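Local coordinates for protein ACDH-11, isoform b (Caenorhabditis elegans, PDB 4Y9J), which belongs to the acyl-CoA dehydrogenase family of flavoproteins, built from helical domains and a middle beta domain, and binds flavin-adenine dinucleotide, at residues B[275-278]-B[279-282]; B[312-315]-B[316-320]. One frame throughout, in Å; residues are numbered along the deposited sequence.

In the fold
Both contacts are local and largely buried, but they use different scaffolds. Contact 1 (275-282) is an irregular loop between strands 269-274 and 285-298 in the middle beta domain; contact 2 (312-320) lies on the long helix 304-338 of the C-terminal helical domain, near the centre of the chain. In the loop, two lysine ammonium groups hold the turn by binding backbone and hydroxyl oxygens, and one of them also meets water at an exposed margin. On the helix, the backbone bonds itself, and some side chains, chiefly N313 and R316, reach UCC, while others pack against neighbouring helices. The loop touches flavin-adenine dinucleotide and a second subunit. The centres of contacts 1 and 2 are about 20 Å apart.

Contact 1: B[275-278]-B[279-282]; sequences KNKL and GTKQ
The loop joining strands 269-274 and 285-298 contributes K277 and T280 to the pocket of flavin-adenine dinucleotide, and the two side chains cross at about a right angle. K277 NZ gives hydrogen bonds to T280 OG1 and T280 O, each 3.0 Å long. The bond to the carbonyl arrives from above its plane, 45° out of it. A bend in the aliphatic chain at chi3 (-84°) turns the ammonium group back onto the turn, which brings K277 CD and CE both to 3.5 Å from T280 OG1. T280 OG1 in turn donates to G279 O at 2.7 Å, so the hydroxyl both accepts and donates, which should hold its rotation. K277 CB also packs against G279 O, 3.1 Å away.

A second lysine ties the other flank. K281 NZ donates to K277 O over 2.7 Å, nearly in line with the carbonyl bond (C=O...N 159°). The K281 chain is extended as far as CE and turns at its last torsion to reach that oxygen. K281 lies side by side with N276, but NZ and OD1 are 3.8 Å apart, and water spans the interval: one molecule donates to N276 OD1 at 3.0 Å and accepts from K281 NZ at 2.9 Å. Another water accepts from K281 NZ and reaches OD1 only weakly.

With L283 O and T285 OG1, K277 NZ has four acceptors for three protons, so at least one proton must be shared; T285, at the start of strand 285-298, is its strongest partner. Helix 432-439 covers the turn, with R437 bonding L278 O and D438 taking T280 N and Q282 NE2. E73 of helix 44-74 touches K281, and Y426, M427 and E428 of a second subunit pack on T280, K277, N276 and L278.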
ATOM      1  N   LYS B 275     -10.389  12.291   3.710  1.00 25.71           N
ATOM      2  CA  LYS B 275     -10.787  11.501   4.878  1.00 27.51           C
ATOM      3  C   LYS B 275     -10.483  10.016   4.686  1.00 27.42           C
ATOM      4  O   LYS B 275     -10.514   9.443   3.580  1.00 26.16           O
ATOM      5  CB  LYS B 275     -12.281  11.654   5.169  1.00 26.60           C
ATOM      6  CG  LYS B 275     -12.783  13.058   5.431  1.00 26.85           C
ATOM      7  CD  LYS B 275     -12.156  13.655   6.702  1.00 27.00           C
ATOM      8  CE  LYS B 275     -12.881  14.934   6.972  1.00 27.13           C
ATOM      9  NZ  LYS B 275     -12.412  15.610   8.188  1.00 27.03           N
ATOM     10  N   ASN B 276     -10.161   9.359   5.805  1.00 25.72           N
ATOM     11  CA  ASN B 276     -10.031   7.906   5.884  1.00 25.80           C
ATOM     12  C   ASN B 276     -11.248   7.302   6.564  1.00 27.84           C
ATOM     13  O   ASN B 276     -11.402   7.422   7.779  1.00 25.97           O
ATOM     14  CB  ASN B 276      -8.728   7.613   6.657  1.00 28.82           C
ATOM     15  CG  ASN B 276      -8.486   6.126   6.861  1.00 32.83           C
ATOM     16  OD1 ASN B 276      -9.193   5.244   6.379  1.00 30.64           O
ATOM     17  ND2 ASN B 276      -7.475   5.856   7.679  1.00 34.07           N
ATOM     18  N   LYS B 277     -12.167   6.734   5.767  1.00 24.91           N
ATOM     19  CA  LYS B 277     -13.567   6.562   6.184  1.00 23.80           C
ATOM     20  C   LYS B 277     -13.896   5.108   6.373  1.00 23.41           C
ATOM     21  O   LYS B 277     -13.343   4.225   5.660  1.00 24.66           O
ATOM     22  CB  LYS B 277     -14.509   7.142   5.144  1.00 23.28           C
ATOM     23  CG  LYS B 277     -14.257   8.628   4.885  1.00 22.80           C
ATOM     24  CD  LYS B 277     -15.240   9.265   3.922  1.00 23.15           C
ATOM     25  CE  LYS B 277     -14.763   8.982   2.485  1.00 25.13           C
ATOM     26  NZ  LYS B 277     -15.789   9.381   1.480  1.00 25.88           N
ATOM     27  N   LEU B 278     -14.782   4.832   7.311  1.00 23.56           N
ATOM     28  CA  LEU B 278     -15.304   3.465   7.478  1.00 23.75           C
ATOM     29  C   LEU B 278     -15.829   2.840   6.200  1.00 23.83           C
ATOM     30  O   LEU B 278     -15.517   1.658   5.837  1.00 23.79           O
ATOM     31  CB  LEU B 278     -16.418   3.422   8.566  1.00 25.76           C
ATOM     32  CG  LEU B 278     -17.221   2.128   8.721  1.00 25.31           C
ATOM     33  CD1 LEU B 278     -16.319   0.911   8.988  1.00 26.18           C
ATOM     34  CD2 LEU B 278     -18.283   2.317   9.821  1.00 27.91           C
ATOM     35  N   GLY B 279     -16.705   3.622   5.569  1.00 22.38           N
ATOM     36  CA  GLY B 279     -17.245   3.295   4.276  1.00 22.39           C
ATOM     37  C   GLY B 279     -17.328   4.501   3.405  1.00 22.94           C
ATOM     38  O   GLY B 279     -16.736   5.530   3.721  1.00 25.41           O
ATOM     39  N   THR B 280     -18.093   4.406   2.293  1.00 24.24           N
ATOM     40  CA  THR B 280     -18.006   5.398   1.236  1.00 25.41           C
ATOM     41  C   THR B 280     -16.574   5.631   0.735  1.00 24.43           C
ATOM     42  O   THR B 280     -16.216   6.729   0.237  1.00 25.44           O
ATOM     43  CB  THR B 280     -18.730   6.760   1.563  1.00 23.93           C
ATOM     44  OG1 THR B 280     -17.958   7.538   2.475  1.00 24.44           O
ATOM     45  CG2 THR B 280     -20.183   6.552   2.202  1.00 24.94           C
ATOM     46  N   LYS B 281     -15.736   4.612   0.853  1.00 24.71           N
ATOM     47  CA  LYS B 281     -14.342   4.741   0.496  1.00 24.88           C
ATOM     48  C   LYS B 281     -14.137   5.089  -1.024  1.00 25.38           C
ATOM     49  O   LYS B 281     -13.101   5.623  -1.381  1.00 25.76           O
ATOM     50  CB  LYS B 281     -13.545   3.416   0.841  1.00 26.16           C
ATOM     51  CG  LYS B 281     -13.432   3.117   2.323  1.00 26.43           C
ATOM     52  CD  LYS B 281     -12.490   1.893   2.574  1.00 30.09           C
ATOM     53  CE  LYS B 281     -12.191   1.655   4.047  1.00 31.51           C
ATOM     54  NZ  LYS B 281     -11.351   2.761   4.536  1.00 32.03           N
ATOM     55  N   GLN B 282     -15.108   4.754  -1.836  1.00 24.63           N
ATOM     56  CA  GLN B 282     -15.139   5.067  -3.243  1.00 25.48           C
ATOM     57  C   GLN B 282     -15.147   6.565  -3.494  1.00 26.39           C
ATOM     58  O   GLN B 282     -14.615   7.037  -4.519  1.00 25.70           O
ATOM     59  CB  GLN B 282     -16.384   4.467  -3.956  1.00 25.50           C
ATOM     60  CG  GLN B 282     -16.777   3.032  -3.590  1.00 27.40           C
ATOM     61  CD  GLN B 282     -17.691   2.950  -2.362  1.00 26.99           C
ATOM     62  OE1 GLN B 282     -17.707   3.810  -1.490  1.00 26.26           O
ATOM     63  NE2 GLN B 282     -18.433   1.917  -2.316  1.00 27.42           N
TER
HETATM   64  O   HOH W   1      -9.376   2.306   6.595  1.00 38.23           O
HETATM   65  O   HOH W   2      -9.845   4.404   3.110  1.00 50.67           O

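Contact 2: B[312-315]-B[316-320]; sequences LNIT and RIHNA. With UCC (S-{(3S,5R,9R)-1-[(2R,3S,4R,5R)-5-(6-amino-9H-purin-9-yl)-4-hydroxy-3-(phosphonooxy)tetrahydrofuran-2-yl]-3,5,9-trihydroxy-8,8-dimethyl-3,5-dioxido-10,14-dioxo-2,4,6-trioxa-11,15-diaza-3lambda~5~,5lambda~5~-diphosphaheptadecan-17-yl} undecanethioate), chain F.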
ATOM      1  N   LEU B 312     -31.049  20.225   1.438  1.00 40.41           N
ATOM      2  CA  LEU B 312     -31.206  19.290   2.592  1.00 39.05           C
ATOM      3  C   LEU B 312     -32.386  18.313   2.340  1.00 38.85           C
ATOM      4  O   LEU B 312     -32.221  17.092   2.439  1.00 41.44           O
ATOM      5  CB  LEU B 312     -31.427  20.025   3.937  1.00 42.18           C
ATOM      6  CG  LEU B 312     -30.329  20.996   4.464  1.00 44.75           C
ATOM      7  CD1 LEU B 312     -30.846  21.733   5.734  1.00 46.66           C
ATOM      8  CD2 LEU B 312     -29.027  20.218   4.703  1.00 46.91           C
ATOM      9  N   ASN B 313     -33.556  18.808   1.978  1.00 38.89           N
ATOM     10  CA  ASN B 313     -34.647  17.909   1.784  1.00 39.54           C
ATOM     11  C   ASN B 313     -34.508  16.933   0.655  1.00 43.14           C
ATOM     12  O   ASN B 313     -34.919  15.805   0.839  1.00 42.91           O
ATOM     13  CB  ASN B 313     -35.902  18.713   1.635  1.00 42.91           C
ATOM     14  CG  ASN B 313     -36.300  19.367   2.986  1.00 46.54           C
ATOM     15  OD1 ASN B 313     -35.973  18.830   4.098  1.00 43.64           O
ATOM     16  ND2 ASN B 313     -36.971  20.534   2.918  1.00 47.81           N
ATOM     17  N   ILE B 314     -33.959  17.349  -0.525  1.00 42.50           N
ATOM     18  CA  ILE B 314     -33.795  16.404  -1.642  1.00 40.40           C
ATOM     19  C   ILE B 314     -32.778  15.396  -1.321  1.00 36.99           C
ATOM     20  O   ILE B 314     -32.984  14.228  -1.651  1.00 37.07           O
ATOM     21  CB  ILE B 314     -33.422  17.139  -2.995  1.00 42.92           C
ATOM     22  CG1 ILE B 314     -34.609  17.894  -3.525  1.00 43.81           C
ATOM     23  CG2 ILE B 314     -32.910  16.165  -4.074  1.00 42.77           C
ATOM     24  CD1 ILE B 314     -35.735  17.025  -4.061  1.00 47.32           C
ATOM     25  N   THR B 315     -31.669  15.803  -0.661  1.00 34.71           N
ATOM     26  CA  THR B 315     -30.650  14.884  -0.378  1.00 37.09           C
ATOM     27  C   THR B 315     -31.128  13.869   0.674  1.00 34.48           C
ATOM     28  O   THR B 315     -30.720  12.702   0.623  1.00 33.78           O
ATOM     29  CB  THR B 315     -29.277  15.496   0.114  1.00 36.01           C
ATOM     30  OG1 THR B 315     -29.467  16.256   1.324  1.00 34.71           O
ATOM     31  CG2 THR B 315     -28.611  16.381  -0.975  1.00 38.49           C
ATOM     32  N   ARG B 316     -31.953  14.313   1.593  1.00 37.78           N
ATOM     33  CA  ARG B 316     -32.540  13.417   2.624  0.50 37.29           C
ATOM     34  C   ARG B 316     -33.437  12.324   1.976  1.00 36.86           C
ATOM     35  O   ARG B 316     -33.353  11.168   2.328  1.00 36.76           O
ATOM     36  CB  ARG B 316     -33.265  14.267   3.709  0.50 35.94           C
ATOM     37  CG  ARG B 316     -32.194  14.993   4.535  0.50 34.09           C
ATOM     38  CD  ARG B 316     -32.675  15.958   5.624  0.50 31.76           C
ATOM     39  NE  ARG B 316     -31.550  16.607   6.253  0.50 27.55           N
ATOM     40  CZ  ARG B 316     -31.664  17.655   7.035  0.50 27.48           C
ATOM     41  NH1 ARG B 316     -32.815  18.207   7.202  0.50 30.10           N
ATOM     42  NH2 ARG B 316     -30.637  18.215   7.605  0.50 27.32           N
ATOM     43  N   ILE B 317     -34.189  12.639   0.919  1.00 37.06           N
ATOM     44  CA  ILE B 317     -34.926  11.582   0.155  1.00 35.22           C
ATOM     45  C   ILE B 317     -33.944  10.567  -0.570  1.00 35.30           C
ATOM     46  O   ILE B 317     -34.145   9.338  -0.583  1.00 32.76           O
ATOM     47  CB  ILE B 317     -35.861  12.194  -0.863  1.00 40.60           C
ATOM     48  CG1 ILE B 317     -36.968  13.003  -0.118  1.00 42.95           C
ATOM     49  CG2 ILE B 317     -36.445  11.146  -1.808  1.00 38.53           C
ATOM     50  CD1 ILE B 317     -38.053  13.517  -0.994  1.00 53.06           C
ATOM     51  N   HIS B 318     -32.949  11.113  -1.246  1.00 32.38           N
ATOM     52  CA  HIS B 318     -31.892  10.287  -1.844  1.00 32.98           C
ATOM     53  C   HIS B 318     -31.238   9.417  -0.770  1.00 30.73           C
ATOM     54  O   HIS B 318     -30.872   8.275  -1.028  1.00 31.33           O
ATOM     55  CB  HIS B 318     -30.807  11.144  -2.481  1.00 31.28           C
ATOM     56  CG  HIS B 318     -31.074  11.585  -3.884  1.00 32.99           C
ATOM     57  ND1 HIS B 318     -31.991  12.558  -4.228  1.00 39.12           N
ATOM     58  CD2 HIS B 318     -30.478  11.232  -5.036  1.00 30.67           C
ATOM     59  CE1 HIS B 318     -31.949  12.772  -5.525  1.00 33.30           C
ATOM     60  NE2 HIS B 318     -31.051  11.968  -6.032  1.00 36.16           N
ATOM     61  N   ASN B 319     -31.022   9.969   0.413  1.00 31.06           N
ATOM     62  CA  ASN B 319     -30.357   9.181   1.464  1.00 29.95           C
ATOM     63  C   ASN B 319     -31.271   8.015   1.875  1.00 31.72           C
ATOM     64  O   ASN B 319     -30.795   6.928   2.114  1.00 30.44           O
ATOM     65  CB  ASN B 319     -30.022  10.053   2.664  1.00 30.67           C
ATOM     66  CG  ASN B 319     -29.176   9.346   3.669  1.00 33.11           C
ATOM     67  OD1 ASN B 319     -27.961   9.221   3.518  1.00 36.21           O
ATOM     68  ND2 ASN B 319     -29.824   8.840   4.711  1.00 32.14           N
ATOM     69  N   ALA B 320     -32.573   8.234   1.926  1.00 30.67           N
ATOM     70  CA  ALA B 320     -33.486   7.156   2.215  1.00 31.77           C
ATOM     71  C   ALA B 320     -33.484   6.070   1.154  1.00 32.16           C
ATOM     72  O   ALA B 320     -33.624   4.882   1.445  1.00 31.02           O
ATOM     73  CB  ALA B 320     -34.896   7.701   2.434  1.00 34.58           C
TER
HETATM   74  OA1 UCC F 702     -23.838  15.548   5.053  1.00 45.76           O
HETATM   75  CA1 UCC F 702     -23.762  16.195   3.938  1.00 48.78           C
HETATM   76  CA2 UCC F 702     -23.419  15.661   2.542  1.00 47.78           C
HETATM   77  CA3 UCC F 702     -23.481  14.190   2.274  1.00 52.51           C
HETATM   78  CA4 UCC F 702     -24.114  13.878   0.877  1.00 53.68           C
HETATM   79  CA5 UCC F 702     -25.476  13.200   1.075  1.00 50.35           C
HETATM   80  CA6 UCC F 702     -25.665  12.066   0.129  1.00 48.77           C
HETATM   81  CA7 UCC F 702     -27.013  11.390   0.320  1.00 47.43           C
HETATM   82  CA8 UCC F 702     -26.937  10.494  -0.850  1.00 49.55           C
HETATM   83  CA9 UCC F 702     -27.278   9.108  -0.737  1.00 52.31           C
HETATM   84  C10 UCC F 702     -26.155   8.196  -0.947  1.00 54.84           C
HETATM   85  C11 UCC F 702     -26.064   7.511   0.409  1.00 57.20           C
HETATM   86  S   UCC F 702     -23.983  17.843   3.755  1.00 46.45           S
HETATM   87  CP1 UCC F 702     -24.325  18.578   5.400  1.00 49.37           C
HETATM   88  CP2 UCC F 702     -25.569  18.086   6.073  1.00 48.53           C
HETATM   89  NP1 UCC F 702     -25.942  18.909   7.242  1.00 48.66           N
HETATM   90  CP3 UCC F 702     -27.172  18.751   7.735  1.00 47.18           C
HETATM   91  OP1 UCC F 702     -27.964  17.887   7.361  1.00 43.37           O
HETATM   92  CP4 UCC F 702     -27.621  19.757   8.775  1.00 47.30           C
HETATM   93  CP5 UCC F 702     -28.156  19.008  10.004  1.00 47.06           C
HETATM   94  NP2 UCC F 702     -28.722  20.071  10.825  1.00 47.68           N
HETATM   95  CP6 UCC F 702     -29.945  20.576  10.668  1.00 48.76           C
HETATM   96  OP2 UCC F 702     -30.766  20.123   9.882  1.00 50.21           O
HETATM   97  CP8 UCC F 702     -30.295  21.691  11.633  1.00 48.73           C
HETATM   98  OP3 UCC F 702     -31.638  21.452  12.153  1.00 47.48           O
HETATM   99  CPB UCC F 702     -30.421  23.076  11.045  1.00 52.98           C
HETATM  100  CP7 UCC F 702     -31.160  23.261   9.712  1.00 51.17           C
HETATM  101  CP9 UCC F 702     -28.994  23.221  10.358  1.00 49.45           C
HETATM  102  CPA UCC F 702     -30.179  24.221  12.054  1.00 52.75           C
HETATM  103  O7  UCC F 702     -30.260  25.496  11.369  1.00 54.11           O
HETATM  104  P2  UCC F 702     -30.572  26.847  12.209  1.00 53.12           P
HETATM  105  O21 UCC F 702     -30.543  28.053  11.284  1.00 56.52           O
HETATM  106  O22 UCC F 702     -29.764  26.737  13.510  1.00 49.94           O
HETATM  107  O6  UCC F 702     -32.095  26.517  12.677  1.00 52.88           O
HETATM  108  P1  UCC F 702     -33.439  27.296  12.325  1.00 58.34           P
HETATM  109  O11 UCC F 702     -33.426  28.743  12.795  1.00 58.05           O
HETATM  110  O12 UCC F 702     -34.495  26.364  12.840  1.00 54.95           O
HETATM  111  O5' UCC F 702     -33.384  27.221  10.659  1.00 57.41           O
HETATM  112  C5' UCC F 702     -33.333  28.441   9.880  1.00 58.17           C
HETATM  113  C4' UCC F 702     -34.444  28.482   8.813  1.00 58.34           C
HETATM  114  C3' UCC F 702     -35.830  28.426   9.449  1.00 58.54           C
HETATM  115  O3' UCC F 702     -36.653  29.161   8.580  1.00 61.18           O
HETATM  116  P3  UCC F 702     -37.356  30.506   9.018  1.00 65.39           P
HETATM  117  O33 UCC F 702     -38.014  30.952   7.732  1.00 61.86           O
HETATM  118  O32 UCC F 702     -36.215  31.447   9.325  1.00 64.77           O
HETATM  119  O31 UCC F 702     -38.277  30.086  10.191  1.00 65.76           O
HETATM  120  C2' UCC F 702     -36.252  26.963   9.412  1.00 56.60           C
HETATM  121  O2' UCC F 702     -37.650  26.736   9.239  1.00 55.96           O
HETATM  122  O4' UCC F 702     -34.346  27.321   7.961  1.00 55.50           O
HETATM  123  C1' UCC F 702     -35.542  26.568   8.111  1.00 57.70           C
HETATM  124  N9  UCC F 702     -35.266  25.133   7.946  1.00 55.89           N
HETATM  125  C4  UCC F 702     -35.934  24.383   7.076  1.00 54.64           C
HETATM  126  N3  UCC F 702     -36.879  24.608   6.132  1.00 52.38           N
HETATM  127  C8  UCC F 702     -34.393  24.389   8.665  1.00 55.36           C
HETATM  128  N7  UCC F 702     -34.451  23.117   8.227  1.00 55.90           N
HETATM  129  C5  UCC F 702     -35.373  23.044   7.240  1.00 53.88           C
HETATM  130  C6  UCC F 702     -35.885  21.998   6.314  1.00 55.36           C
HETATM  131  N6  UCC F 702     -35.403  20.733   6.414  1.00 55.29           N
HETATM  132  N1  UCC F 702     -36.885  22.345   5.441  1.00 54.55           N
HETATM  133  C2  UCC F 702     -37.352  23.608   5.367  1.00 53.38           C
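L312 and R316 lie side by side, one helical turn apart, with L312 CB over the centre of one face of the R316 guanidinium, 3.9 Å from CZ. The edge of that flat group is turned to UCC: NH2 donates to the carbonyl oxygen OP1 at 2.7 Å, close to the guanidinium plane, and to OP2 at 3.0 Å, so a single nitrogen spans two amide carbonyls of the ligand. R316 was modelled in two conformers, and the bonds are those of the one described. N313 reads the adenine in a paired fashion. Its OD1 accepts from UCC N6 at 3.1 Å, and its ND2 donates to UCC N1 at the same length, which fixes which way round the amide sits.

These groups stand on helix 304-338, within the C-terminal domain of the acyl-CoA dehydrogenase fold, and the usual i to i+4 backbone ladder spaces them. R316 N bonds L312 O at 2.9 Å. With CG anti to the carbonyl carbon (chi1 -71°) and the chain extended to NE, R316 runs past L312 O before its head meets the ligand. Farther along, I314 O takes two donors from one residue. The backbone N of H318 approaches almost straight (N-H...O 176°), while H318 ND1 comes at 3.2 Å from 49° above the carbonyl plane. I314 CG2 lies beside that ring, 3.7 Å from ND1. The carbonyl oxygens of T315 and H318, with the CA of N319, meet the acyl tail of UCC.

Outside the helix, E446 O accepts a weak bond from R316 NE, and E446 N bonds UCC itself. T442 O holds N319 ND2. D150 of helix 143-158 touches both I314 and H318, and K403 of helix 389-419 touches R316 and N319.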